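Local coordinates for myosin-I heavy chain (Dictyostelium discoideum, PDB 5EJY), which moves on actin as an ATP-driven motor involved in the early steps of phagocytosis and adhesion, this chain being a MyTH4-FERM part of its tail, at residues E61-S72 against F84-L92; V428-I436 against L487-L498. All coordinates share one frame; numbering follows the deposited sequence.

Contact 1. Residues E61-S72 against F84-L92; sequences EIFSKVLHYMNS and FYSPVKFIL
Lys65 lies across the ring of Phe90 where two near-antiparallel helices of the MyTH4 helical domain pack, their axes 8.7 Å apart at 151°. The lysine chain bends at chi2 (-60°), which brings CE over one ring face, 4.0 Å from the Phe90 centroid, a CH-pi contact. Its NZ hydrogen-bonds to a polyethylene glycol, probably from the crystallisation liquor. Ile62 CG1 and Glu61 OE1 meet the edge of the same ring. OE2 of Glu61 pairs with Lys57. Further in, Ile91 CD1 packs on Val66 CG2 at 3.8 Å. The backbones come closest at Pro87, whose CB lies 3.6 Å from Lys65 O. Tyr69 packs one turn further along, against Val88 and Phe84. Its CD2 touches Val88 CG2 at 3.5 Å, and its CE2 meets CE2 of Phe84 at 3.6 Å, the two ring planes 54° apart. Around this layer, helix 119-133 positions the tyrosine: Glu127 bonds to its OH, and Arg124 makes a cation-pi contact with its ring. Past the end of helix 53-70, Ser72 turns back, and its OG donates to Tyr69 O. A water completes the link, giving one hydrogen to Ser72 OG and the other to Phe84 O, the latter at 2.7 Å.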
loop_
_atom_site.group_PDB
_atom_site.type_symbol
_atom_site.label_atom_id
_atom_site.label_comp_id
_atom_site.label_asym_id
_atom_site.label_seq_id
_atom_site.Cartn_x
_atom_site.Cartn_y
_atom_site.Cartn_z
ATOM N N GLU A 61 0.183 11.133 -30.760
ATOM C CA GLU A 61 -0.144 9.726 -30.523
ATOM C C GLU A 61 -1.185 9.573 -29.410
ATOM O O GLU A 61 -2.072 8.723 -29.478
ATOM C CB GLU A 61 1.116 8.934 -30.139
ATOM C CG GLU A 61 2.158 8.854 -31.233
ATOM C CD GLU A 61 3.439 8.174 -30.772
ATOM O OE1 GLU A 61 3.619 7.981 -29.546
ATOM O OE2 GLU A 61 4.268 7.830 -31.638
ATOM N N ILE A 62 -1.048 10.384 -28.369
ATOM C CA ILE A 62 -2.001 10.359 -27.266
ATOM C C ILE A 62 -3.413 10.635 -27.793
ATOM O O ILE A 62 -4.380 9.972 -27.416
ATOM C CB ILE A 62 -1.604 11.379 -26.171
ATOM C CG1 ILE A 62 -0.438 10.815 -25.346
ATOM C CG2 ILE A 62 -2.827 11.740 -25.296
ATOM C CD1 ILE A 62 0.259 11.808 -24.417
ATOM N N PHE A 63 -3.529 11.605 -28.688
ATOM C CA PHE A 63 -4.840 11.929 -29.232
ATOM C C PHE A 63 -5.429 10.745 -29.979
ATOM O O PHE A 63 -6.607 10.437 -29.836
ATOM C CB PHE A 63 -4.803 13.171 -30.122
ATOM C CG PHE A 63 -6.178 13.702 -30.445
ATOM C CD1 PHE A 63 -6.853 14.504 -29.543
ATOM C CD2 PHE A 63 -6.808 13.359 -31.630
ATOM C CE1 PHE A 63 -8.134 14.988 -29.836
ATOM C CE2 PHE A 63 -8.079 13.838 -31.930
ATOM C CZ PHE A 63 -8.741 14.644 -31.034
ATOM N N SER A 64 -4.609 10.063 -30.764
ATOM C CA SER A 64 -5.056 8.828 -31.405
ATOM C C SER A 64 -5.536 7.790 -30.386
ATOM O O SER A 64 -6.523 7.091 -30.634
ATOM C CB SER A 64 -3.958 8.239 -32.293
ATOM O OG SER A 64 -3.537 9.196 -33.249
ATOM N N LYS A 65 -4.852 7.689 -29.246
ATOM C CA LYS A 65 -5.288 6.765 -28.195
ATOM C C LYS A 65 -6.627 7.185 -27.580
ATOM O O LYS A 65 -7.471 6.338 -27.275
ATOM C CB LYS A 65 -4.234 6.623 -27.087
ATOM C CG LYS A 65 -2.854 6.196 -27.551
ATOM C CD LYS A 65 -2.854 4.848 -28.247
ATOM C CE LYS A 65 -1.417 4.407 -28.534
ATOM N NZ LYS A 65 -1.343 3.288 -29.512
ATOM N N VAL A 66 -6.807 8.488 -27.384
ATOM C CA VAL A 66 -8.090 9.025 -26.930
ATOM C C VAL A 66 -9.210 8.624 -27.897
ATOM O O VAL A 66 -10.226 8.055 -27.495
ATOM C CB VAL A 66 -8.045 10.570 -26.796
ATOM C CG1 VAL A 66 -9.441 11.137 -26.494
ATOM C CG2 VAL A 66 -7.035 11.000 -25.716
ATOM N N LEU A 67 -9.018 8.912 -29.178
ATOM C CA LEU A 67 -10.002 8.532 -30.185
ATOM C C LEU A 67 -10.283 7.038 -30.129
ATOM O O LEU A 67 -11.439 6.608 -30.198
ATOM C CB LEU A 67 -9.513 8.915 -31.580
ATOM C CG LEU A 67 -9.475 10.417 -31.860
ATOM C CD1 LEU A 67 -8.877 10.700 -33.231
ATOM C CD2 LEU A 67 -10.864 10.992 -31.739
ATOM N N HIS A 68 -9.219 6.246 -30.012
ATOM C CA HIS A 68 -9.370 4.795 -29.954
ATOM C C HIS A 68 -10.234 4.342 -28.777
ATOM O O HIS A 68 -11.077 3.457 -28.928
ATOM C CB HIS A 68 -8.010 4.110 -29.894
ATOM C CG HIS A 68 -8.077 2.628 -30.058
ATOM N ND1 HIS A 68 -8.226 1.767 -28.991
ATOM C CD2 HIS A 68 -8.031 1.851 -31.165
ATOM C CE1 HIS A 68 -8.259 0.523 -29.435
ATOM N NE2 HIS A 68 -8.147 0.547 -30.751
ATOM N N TYR A 69 -10.019 4.930 -27.602
ATOM C CA TYR A 69 -10.802 4.551 -26.425
ATOM C C TYR A 69 -12.245 5.006 -26.583
ATOM O O TYR A 69 -13.177 4.278 -26.243
ATOM C CB TYR A 69 -10.210 5.126 -25.132
ATOM C CG TYR A 69 -11.006 4.757 -23.897
ATOM C CD1 TYR A 69 -11.978 5.608 -23.390
ATOM C CD2 TYR A 69 -10.785 3.555 -23.242
ATOM C CE1 TYR A 69 -12.717 5.268 -22.257
ATOM C CE2 TYR A 69 -11.518 3.205 -22.117
ATOM C CZ TYR A 69 -12.474 4.059 -21.628
ATOM O OH TYR A 69 -13.194 3.705 -20.511
ATOM N N MET A 70 -12.424 6.219 -27.095
ATOM C CA MET A 70 -13.757 6.771 -27.299
ATOM C C MET A 70 -14.593 5.907 -28.240
ATOM O O MET A 70 -15.791 5.743 -28.038
ATOM C CB MET A 70 -13.666 8.186 -27.861
ATOM C CG MET A 70 -13.171 9.198 -26.864
ATOM S SD MET A 70 -12.973 10.810 -27.605
ATOM C CE MET A 70 -14.626 11.089 -28.264
ATOM N N ASN A 71 -13.936 5.349 -29.248
ATOM C CA ASN A 71 -14.602 4.611 -30.314
ATOM C C ASN A 71 -14.690 3.113 -30.066
ATOM O O ASN A 71 -15.256 2.383 -30.878
ATOM C CB ASN A 71 -13.867 4.853 -31.640
ATOM C CG ASN A 71 -14.035 6.271 -32.144
ATOM O OD1 ASN A 71 -15.031 6.928 -31.846
ATOM N ND2 ASN A 71 -13.063 6.750 -32.912
ATOM N N SER A 72 -14.130 2.643 -28.955
ATOM C CA SER A 72 -13.996 1.202 -28.754
ATOM C C SER A 72 -15.295 0.551 -28.296
ATOM O O SER A 72 -16.120 1.176 -27.633
ATOM C CB SER A 72 -12.839 0.868 -27.795
ATOM O OG SER A 72 -13.116 1.319 -26.482
ATOM N N PHE A 84 -8.762 -3.484 -23.799
ATOM C CA PHE A 84 -9.652 -2.341 -23.642
ATOM C C PHE A 84 -8.970 -1.137 -22.986
ATOM O O PHE A 84 -9.222 0.009 -23.351
ATOM C CB PHE A 84 -10.866 -2.744 -22.813
ATOM C CG PHE A 84 -11.866 -1.643 -22.628
ATOM C CD1 PHE A 84 -12.702 -1.270 -23.669
ATOM C CD2 PHE A 84 -11.978 -0.984 -21.414
ATOM C CE1 PHE A 84 -13.626 -0.259 -23.511
ATOM C CE2 PHE A 84 -12.905 0.032 -21.242
ATOM C CZ PHE A 84 -13.734 0.396 -22.295
ATOM N N TYR A 85 -8.115 -1.399 -22.009
ATOM C CA TYR A 85 -7.470 -0.324 -21.262
ATOM C C TYR A 85 -6.096 0.071 -21.781
ATOM O O TYR A 85 -5.516 1.051 -21.312
ATOM C CB TYR A 85 -7.402 -0.671 -19.773
ATOM C CG TYR A 85 -8.752 -0.591 -19.120
ATOM C CD1 TYR A 85 -9.379 0.632 -18.942
ATOM C CD2 TYR A 85 -9.417 -1.738 -18.705
ATOM C CE1 TYR A 85 -10.632 0.718 -18.361
ATOM C CE2 TYR A 85 -10.665 -1.666 -18.119
ATOM C CZ TYR A 85 -11.266 -0.438 -17.949
ATOM O OH TYR A 85 -12.499 -0.356 -17.360
ATOM N N SER A 86 -5.576 -0.679 -22.749
ATOM C CA SER A 86 -4.250 -0.392 -23.284
ATOM C C SER A 86 -4.052 1.059 -23.760
ATOM O O SER A 86 -3.013 1.660 -23.472
ATOM C CB SER A 86 -3.844 -1.405 -24.369
ATOM O OG SER A 86 -4.708 -1.349 -25.488
ATOM N N PRO A 87 -5.031 1.632 -24.483
ATOM C CA PRO A 87 -4.816 3.041 -24.845
ATOM C C PRO A 87 -4.800 3.958 -23.620
ATOM O O PRO A 87 -4.094 4.968 -23.627
ATOM C CB PRO A 87 -6.021 3.368 -25.742
ATOM C CG PRO A 87 -7.067 2.364 -25.356
ATOM C CD PRO A 87 -6.306 1.112 -25.005
ATOM N N VAL A 88 -5.571 3.610 -22.592
ATOM C CA VAL A 88 -5.584 4.368 -21.341
ATOM C C VAL A 88 -4.224 4.297 -20.629
ATOM O O VAL A 88 -3.680 5.316 -20.189
ATOM C CB VAL A 88 -6.712 3.892 -20.396
ATOM C CG1 VAL A 88 -6.650 4.623 -19.065
ATOM C CG2 VAL A 88 -8.065 4.104 -21.047
ATOM N N LYS A 89 -3.669 3.093 -20.541
ATOM C CA LYS A 89 -2.359 2.890 -19.936
ATOM C C LYS A 89 -1.290 3.718 -20.640
ATOM O O LYS A 89 -0.405 4.295 -20.007
ATOM C CB LYS A 89 -1.981 1.405 -19.995
ATOM C CG LYS A 89 -2.823 0.500 -19.108
ATOM C CD LYS A 89 -2.568 0.776 -17.638
ATOM C CE LYS A 89 -3.266 -0.244 -16.742
ATOM N NZ LYS A 89 -2.546 -1.540 -16.633
ATOM N N PHE A 90 -1.366 3.772 -21.963
ATOM C CA PHE A 90 -0.399 4.550 -22.718
ATOM C C PHE A 90 -0.451 6.026 -22.304
ATOM O O PHE A 90 0.567 6.639 -21.956
ATOM C CB PHE A 90 -0.661 4.399 -24.218
ATOM C CG PHE A 90 0.295 5.175 -25.074
ATOM C CD1 PHE A 90 1.472 4.599 -25.516
ATOM C CD2 PHE A 90 0.018 6.482 -25.433
ATOM C CE1 PHE A 90 2.359 5.313 -26.305
ATOM C CE2 PHE A 90 0.904 7.206 -26.218
ATOM C CZ PHE A 90 2.069 6.621 -26.660
ATOM N N ILE A 91 -1.652 6.587 -22.355
ATOM C CA ILE A 91 -1.885 7.974 -21.972
ATOM C C ILE A 91 -1.385 8.300 -20.564
ATOM O O ILE A 91 -0.653 9.270 -20.371
ATOM C CB ILE A 91 -3.386 8.319 -22.058
ATOM C CG1 ILE A 91 -3.870 8.172 -23.503
ATOM C CG2 ILE A 91 -3.641 9.742 -21.560
ATOM C CD1 ILE A 91 -5.341 8.328 -23.670
ATOM N N LEU A 92 -1.798 7.495 -19.587
ATOM C CA LEU A 92 -1.485 7.761 -18.189
ATOM C C LEU A 92 -0.007 7.545 -17.879
ATOM O O LEU A 92 0.557 8.228 -17.028
ATOM C CB LEU A 92 -2.339 6.885 -17.273
ATOM C CG LEU A 92 -3.845 7.073 -17.384
ATOM C CD1 LEU A 92 -4.544 6.164 -16.358
ATOM C CD2 LEU A 92 -4.202 8.536 -17.183
HETATM O O HOH W 1 -10.356 0.793 -25.711
#

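Contact 2. Residues V428-I436 against L487-L498; sequences VLALNVNGI and LVSLIKEYSLYL
Leu431 and Tyr494 both set CG anti to the carbonyl carbon, with chi1 of -64° and -82°, and this turns the two side chains into the space between strand and helix. Leu431 CD2 lies 3.8 Å from Ile491 CG1 and also touches Leu490 CB. Its CB rests near Tyr494 CE2 at 3.9 Å. One face of the Tyr494 ring meets Asn432 C, which sits over it toward the rim. Its OH bonds to Ser410 and to the backbone N of Phe294. Replacing the ring with an alanine side chain is likely to uncover the backbone at Asn432 and to leave Ser410 OG and Phe294 N without this partner. At one end, Leu429 CD1 meets Leu487 CD2 at 3.9 Å. At the other, Val433 CG1 leans on Tyr497 CE2 at 3.8 Å, and Leu498 CD1 lies 3.6 Å from Val433 O. Asn432 to Gly435 form a type I turn, and Asn432 OD1 accepts from Asn434 N at 2.8 Å, an Asx turn. Ile436 CD1, just beyond, packs on Ile491. A C-terminal helix packed against strands of both sheets, here at 26° to strand 428-432 and with Ile491 also on Ile469, is typical of the PH-like F3 lobe of a FERM domain.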
loop_
_atom_site.group_PDB
_atom_site.type_symbol
_atom_site.label_atom_id
_atom_site.label_comp_id
_atom_site.label_asym_id
_atom_site.label_seq_id
_atom_site.Cartn_x
_atom_site.Cartn_y
_atom_site.Cartn_z
ATOM N N VAL A 428 19.432 -10.222 14.451
ATOM C CA VAL A 428 18.103 -9.616 14.388
ATOM C C VAL A 428 18.244 -8.257 15.046
ATOM O O VAL A 428 18.932 -8.120 16.062
ATOM C CB VAL A 428 17.082 -10.474 15.154
ATOM C CG1 VAL A 428 15.792 -9.687 15.441
ATOM C CG2 VAL A 428 16.775 -11.761 14.384
ATOM N N LEU A 429 17.660 -7.232 14.445
ATOM C CA LEU A 429 17.485 -5.980 15.163
ATOM C C LEU A 429 16.095 -6.007 15.781
ATOM O O LEU A 429 15.092 -6.173 15.080
ATOM C CB LEU A 429 17.654 -4.770 14.250
ATOM C CG LEU A 429 19.080 -4.534 13.748
ATOM C CD1 LEU A 429 19.185 -3.244 12.939
ATOM C CD2 LEU A 429 20.048 -4.491 14.939
ATOM N N ALA A 430 16.041 -5.890 17.099
ATOM C CA ALA A 430 14.772 -5.849 17.806
ATOM C C ALA A 430 14.611 -4.444 18.368
ATOM O O ALA A 430 15.321 -4.063 19.303
ATOM C CB ALA A 430 14.760 -6.892 18.921
ATOM N N LEU A 431 13.715 -3.655 17.776
ATOM C CA LEU A 431 13.564 -2.258 18.185
ATOM C C LEU A 431 12.349 -2.047 19.095
ATOM O O LEU A 431 11.248 -2.541 18.826
ATOM C CB LEU A 431 13.497 -1.311 16.975
ATOM C CG LEU A 431 14.734 -1.202 16.071
ATOM C CD1 LEU A 431 14.830 -2.428 15.183
ATOM C CD2 LEU A 431 14.689 0.064 15.232
ATOM N N ASN A 432 12.565 -1.326 20.190
ATOM C CA ASN A 432 11.480 -0.970 21.096
ATOM C C ASN A 432 11.792 0.394 21.694
ATOM O O ASN A 432 12.746 1.051 21.262
ATOM C CB ASN A 432 11.280 -2.049 22.167
ATOM C CG ASN A 432 12.545 -2.327 22.966
ATOM O OD1 ASN A 432 13.388 -1.454 23.123
ATOM N ND2 ASN A 432 12.676 -3.545 23.468
ATOM N N VAL A 433 11.007 0.839 22.669
ATOM C CA VAL A 433 11.238 2.167 23.241
ATOM C C VAL A 433 12.571 2.255 23.989
ATOM O O VAL A 433 13.070 3.346 24.239
ATOM C CB VAL A 433 10.092 2.604 24.185
ATOM C CG1 VAL A 433 8.780 2.757 23.397
ATOM C CG2 VAL A 433 9.947 1.611 25.343
ATOM N N ASN A 434 13.154 1.107 24.320
ATOM C CA ASN A 434 14.422 1.072 25.058
ATOM C C ASN A 434 15.673 1.158 24.201
ATOM O O ASN A 434 16.775 1.303 24.734
ATOM C CB ASN A 434 14.505 -0.194 25.905
ATOM C CG ASN A 434 13.454 -0.228 26.973
ATOM O OD1 ASN A 434 13.087 0.812 27.515
ATOM N ND2 ASN A 434 12.943 -1.416 27.272
ATOM N N GLY A 435 15.515 1.052 22.884
ATOM C CA GLY A 435 16.663 1.100 21.996
ATOM C C GLY A 435 16.636 0.152 20.814
ATOM O O GLY A 435 15.665 -0.582 20.590
ATOM N N ILE A 436 17.712 0.202 20.034
ATOM C CA ILE A 436 17.910 -0.698 18.913
ATOM C C ILE A 436 18.740 -1.877 19.376
ATOM O O ILE A 436 19.955 -1.772 19.549
ATOM C CB ILE A 436 18.632 0.010 17.759
ATOM C CG1 ILE A 436 17.855 1.268 17.352
ATOM C CG2 ILE A 436 18.789 -0.945 16.578
ATOM C CD1 ILE A 436 18.619 2.205 16.449
ATOM N N LEU A 487 13.229 -0.655 8.400
ATOM C CA LEU A 487 14.241 -0.338 9.408
ATOM C C LEU A 487 14.387 1.179 9.594
ATOM O O LEU A 487 14.373 1.670 10.717
ATOM C CB LEU A 487 15.581 -0.977 9.036
ATOM C CG LEU A 487 16.708 -0.771 10.054
ATOM C CD1 LEU A 487 16.228 -1.152 11.451
ATOM C CD2 LEU A 487 17.910 -1.604 9.649
ATOM N N VAL A 488 14.524 1.918 8.496
ATOM C CA VAL A 488 14.619 3.379 8.563
ATOM C C VAL A 488 13.405 3.996 9.263
ATOM O O VAL A 488 13.549 4.838 10.156
ATOM C CB VAL A 488 14.767 4.011 7.155
ATOM C CG1 VAL A 488 14.594 5.544 7.216
ATOM C CG2 VAL A 488 16.118 3.640 6.530
ATOM N N SER A 489 12.201 3.591 8.859
ATOM C CA SER A 489 11.004 4.192 9.443
ATOM C C SER A 489 10.831 3.817 10.913
ATOM O O SER A 489 10.337 4.613 11.700
ATOM C CB SER A 489 9.734 3.855 8.626
ATOM O OG SER A 489 9.447 2.472 8.687
ATOM N N LEU A 490 11.245 2.613 11.294
ATOM C CA LEU A 490 11.176 2.232 12.703
ATOM C C LEU A 490 12.086 3.141 13.521
ATOM O O LEU A 490 11.706 3.631 14.579
ATOM C CB LEU A 490 11.608 0.781 12.899
ATOM C CG LEU A 490 10.620 -0.299 12.464
ATOM C CD1 LEU A 490 11.270 -1.683 12.571
ATOM C CD2 LEU A 490 9.350 -0.214 13.319
ATOM N N ILE A 491 13.298 3.373 13.029
ATOM C CA ILE A 491 14.216 4.226 13.771
ATOM C C ILE A 491 13.621 5.624 13.914
ATOM O O ILE A 491 13.585 6.189 15.013
ATOM C CB ILE A 491 15.601 4.279 13.122
ATOM C CG1 ILE A 491 16.241 2.888 13.192
ATOM C CG2 ILE A 491 16.478 5.326 13.840
ATOM C CD1 ILE A 491 17.600 2.765 12.477
ATOM N N LYS A 492 13.120 6.169 12.807
ATOM C CA LYS A 492 12.522 7.499 12.840
ATOM C C LYS A 492 11.274 7.586 13.727
ATOM O O LYS A 492 11.097 8.564 14.458
ATOM C CB LYS A 492 12.214 7.977 11.418
ATOM C CG LYS A 492 13.481 8.182 10.580
ATOM C CD LYS A 492 13.162 8.743 9.208
ATOM C CE LYS A 492 14.358 9.480 8.620
ATOM N NZ LYS A 492 15.485 8.571 8.321
ATOM N N GLU A 493 10.403 6.578 13.660
ATOM C CA GLU A 493 9.172 6.601 14.447
ATOM C C GLU A 493 9.396 6.419 15.953
ATOM O O GLU A 493 8.749 7.082 16.767
ATOM C CB GLU A 493 8.186 5.547 13.938
ATOM C CG GLU A 493 7.723 5.778 12.515
ATOM C CD GLU A 493 6.598 6.794 12.430
ATOM O OE1 GLU A 493 6.393 7.550 13.407
ATOM O OE2 GLU A 493 5.909 6.824 11.389
ATOM N N TYR A 494 10.281 5.505 16.339
ATOM C CA TYR A 494 10.597 5.384 17.763
ATOM C C TYR A 494 11.252 6.671 18.260
ATOM O O TYR A 494 10.935 7.151 19.347
ATOM C CB TYR A 494 11.491 4.180 18.057
ATOM C CG TYR A 494 10.718 2.890 18.158
ATOM C CD1 TYR A 494 9.794 2.685 19.183
ATOM C CD2 TYR A 494 10.895 1.885 17.221
ATOM C CE1 TYR A 494 9.070 1.499 19.269
ATOM C CE2 TYR A 494 10.185 0.702 17.302
ATOM C CZ TYR A 494 9.274 0.516 18.322
ATOM O OH TYR A 494 8.591 -0.666 18.383
ATOM N N SER A 495 12.143 7.240 17.453
ATOM C CA SER A 495 12.835 8.465 17.854
ATOM C C SER A 495 11.852 9.613 18.088
ATOM O O SER A 495 11.934 10.314 19.098
ATOM C CB SER A 495 13.896 8.857 16.830
ATOM O OG SER A 495 14.919 7.868 16.775
ATOM N N LEU A 496 10.913 9.784 17.160
ATOM C CA LEU A 496 9.909 10.837 17.260
ATOM C C LEU A 496 9.017 10.624 18.479
ATOM O O LEU A 496 8.788 11.548 19.258
ATOM C CB LEU A 496 9.061 10.884 15.987
ATOM C CG LEU A 496 7.900 11.879 15.947
ATOM C CD1 LEU A 496 8.424 13.305 15.960
ATOM C CD2 LEU A 496 7.037 11.636 14.717
ATOM N N TYR A 497 8.507 9.404 18.635
ATOM C CA TYR A 497 7.713 9.064 19.803
ATOM C C TYR A 497 8.444 9.450 21.084
ATOM O O TYR A 497 7.888 10.146 21.930
ATOM C CB TYR A 497 7.376 7.575 19.823
ATOM C CG TYR A 497 6.662 7.121 21.074
ATOM C CD1 TYR A 497 5.311 7.398 21.270
ATOM C CD2 TYR A 497 7.330 6.404 22.054
ATOM C CE1 TYR A 497 4.660 6.977 22.414
ATOM C CE2 TYR A 497 6.684 5.976 23.198
ATOM C CZ TYR A 497 5.352 6.268 23.374
ATOM O OH TYR A 497 4.708 5.835 24.513
ATOM N N LEU A 498 9.688 8.996 21.216
ATOM C CA LEU A 498 10.476 9.257 22.421
ATOM C C LEU A 498 10.717 10.752 22.635
ATOM O O LEU A 498 10.709 11.239 23.763
ATOM C CB LEU A 498 11.808 8.494 22.373
ATOM C CG LEU A 498 11.673 6.968 22.475
ATOM C CD1 LEU A 498 12.964 6.243 22.096
ATOM C CD2 LEU A 498 11.220 6.555 23.866
#

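How the contacts relate
Contacts 1 and 2 belong to the two halves of one MyTH4-FERM unit. Contact 1 comes first along the chain, between helices 53-70 and 81-97 of the MyTH4 part. Contact 2 follows it, joining strands 426-432 and 435-440 to helix 484-499 near the C-terminus of the FERM part. The two share no helix, strand or sheet. Their centres are 47 Å apart, on opposite sides of the chain's centre, and their nearest atoms are about 28 Å apart. One joins helix to helix close in sequence; the other brings together segments 51 residues apart. Each lies inside its own domain, and neither spans the MyTH4-FERM junction. The ubiquitin-like and central FERM regions come between them along the chain.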